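Local coordinates for protein aerobactin synthase IucC (Klebsiella pneumoniae, PDB 6CN7) that probably catalyses the ATP-dependent attachment of a second N6-acetyl-N6-hydroxylysine to N2-citryl-N6-acetyl-N6-hydroxylysine, completing the siderophore aerobactin, at residues 6-11 and 103-108. The protein carries 5 engineered substitutions. Sequence-based numbering, arbitrary orientation.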
# COMPACT_ATOMS: atom_id res chain seq x y z
N LYS A 6 9.02 25.61 17.41
CA LYS A 6 8.73 26.89 16.77
C LYS A 6 8.03 26.69 15.44
O LYS A 6 7.09 27.42 15.11
CB LYS A 6 10.03 27.68 16.59
N ASP A 7 8.48 25.71 14.65
CA ASP A 7 7.89 25.49 13.33
C ASP A 7 6.50 24.86 13.45
O ASP A 7 5.61 25.18 12.66
CB ASP A 7 8.80 24.60 12.49
CG ASP A 7 10.11 25.28 12.14
OD1 ASP A 7 10.18 26.52 12.22
OD2 ASP A 7 11.07 24.56 11.79
N TRP A 8 6.31 23.97 14.42
CA TRP A 8 5.02 23.32 14.59
C TRP A 8 3.93 24.34 14.91
O TRP A 8 2.79 24.20 14.45
CB TRP A 8 5.12 22.26 15.68
CG TRP A 8 3.84 21.54 15.95
CD1 TRP A 8 3.07 21.61 17.07
CD2 TRP A 8 3.17 20.63 15.06
NE1 TRP A 8 1.97 20.80 16.95
CE2 TRP A 8 2.01 20.18 15.72
CE3 TRP A 8 3.44 20.14 13.78
CZ2 TRP A 8 1.11 19.29 15.14
CZ3 TRP A 8 2.55 19.25 13.21
CH2 TRP A 8 1.41 18.83 13.89
N ASP A 9 4.26 25.37 15.69
CA ASP A 9 3.27 26.38 16.02
C ASP A 9 3.00 27.30 14.83
O ASP A 9 1.85 27.68 14.59
CB ASP A 9 3.72 27.20 17.23
CG ASP A 9 2.78 28.34 17.54
OD1 ASP A 9 1.65 28.07 17.99
OD2 ASP A 9 3.17 29.51 17.33
N PHE A 10 4.05 27.66 14.09
CA PHE A 10 3.86 28.52 12.93
C PHE A 10 2.98 27.84 11.88
O PHE A 10 2.09 28.47 11.30
CB PHE A 10 5.22 28.89 12.33
CG PHE A 10 5.12 29.74 11.09
CD1 PHE A 10 4.97 31.11 11.19
CD2 PHE A 10 5.18 29.17 9.83
CE1 PHE A 10 4.88 31.90 10.06
CE2 PHE A 10 5.09 29.95 8.69
CZ PHE A 10 4.94 31.32 8.81
N VAL A 11 3.21 26.55 11.63
CA VAL A 11 2.46 25.86 10.59
C VAL A 11 1.01 25.67 11.02
O VAL A 11 0.09 25.74 10.19
CB VAL A 11 3.13 24.52 10.25
CG1 VAL A 11 2.31 23.75 9.24
CG2 VAL A 11 4.52 24.77 9.69
N ALA A 103 -1.32 15.25 6.80
CA ALA A 103 -0.54 15.24 5.57
C ALA A 103 -0.18 16.66 5.13
O ALA A 103 0.90 16.88 4.59
CB ALA A 103 -1.30 14.52 4.46
N THR A 104 -1.08 17.62 5.36
CA THR A 104 -0.81 19.00 4.99
C THR A 104 0.24 19.62 5.90
O THR A 104 1.15 20.32 5.44
CB THR A 104 -2.10 19.82 5.01
OG1 THR A 104 -3.04 19.25 4.09
CG2 THR A 104 -1.83 21.27 4.60
N LEU A 105 0.13 19.39 7.21
CA LEU A 105 1.11 19.94 8.14
C LEU A 105 2.49 19.37 7.87
O LEU A 105 3.50 20.08 7.96
CB LEU A 105 0.68 19.66 9.58
CG LEU A 105 -0.65 20.28 10.01
CD1 LEU A 105 -0.98 19.89 11.44
CD2 LEU A 105 -0.62 21.80 9.88
N LEU A 106 2.57 18.07 7.55
CA LEU A 106 3.86 17.48 7.20
C LEU A 106 4.47 18.19 6.00
O LEU A 106 5.65 18.54 6.01
CB LEU A 106 3.69 15.99 6.92
CG LEU A 106 3.51 15.10 8.15
CD1 LEU A 106 3.09 13.69 7.74
CD2 LEU A 106 4.78 15.05 8.98
N GLY A 107 3.67 18.41 4.95
CA GLY A 107 4.18 19.11 3.78
C GLY A 107 4.54 20.55 4.07
O GLY A 107 5.56 21.05 3.59
N ASP A 108 3.72 21.23 4.87
CA ASP A 108 4.03 22.61 5.24
C ASP A 108 5.31 22.69 6.06
O ASP A 108 6.06 23.67 5.95
CB ASP A 108 2.85 23.22 6.00
CG ASP A 108 1.62 23.39 5.12
OD1 ASP A 108 1.73 23.18 3.89
OD2 ASP A 108 0.55 23.73 5.66
O HOH W 1 0.55 25.66 7.42
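Val11 lays its CG1 methyl over Asp108 and Leu105, one helical turn apart. CG1 lies 3.3 Å from Asp108 CB, a close fit, and 3.6 Å from Leu105 CD2. A chi1 of 176° sets CG1 beside the carbonyl carbon of Val11, where it faces both of these atoms. The side chains of Val11 and Leu105 run alongside each other in opposite senses. The other branch of Leu105 serves Trp8: CD1 meets the six-membered part of the indole obliquely, 3.6 Å from CH2. A water bridges the polar side, donating to Val11 O at 2.8 Å and to Asp108 OD2 at 2.6 Å. The other carboxylate oxygen, Asp108 OD1, forms a salt bridge with Lys145, so both oxygens have partners. The axes of 6-11 and 103-108 come within 10.2 Å and cross at 123°, a steep crossing, nearer perpendicular than antiparallel. Leu109 of helix 91-114 extends the apolar seam by touching Trp8 and Val11, and Leu105 also packs on Leu15 of helix 4-25. Trp8 further touches Leu75, just before helix 76-87, and Glu241 of the second subunit. The contact joins helices 4-25 and 91-114, separated in the chain by the four-stranded antiparallel sheet and helix 76-87.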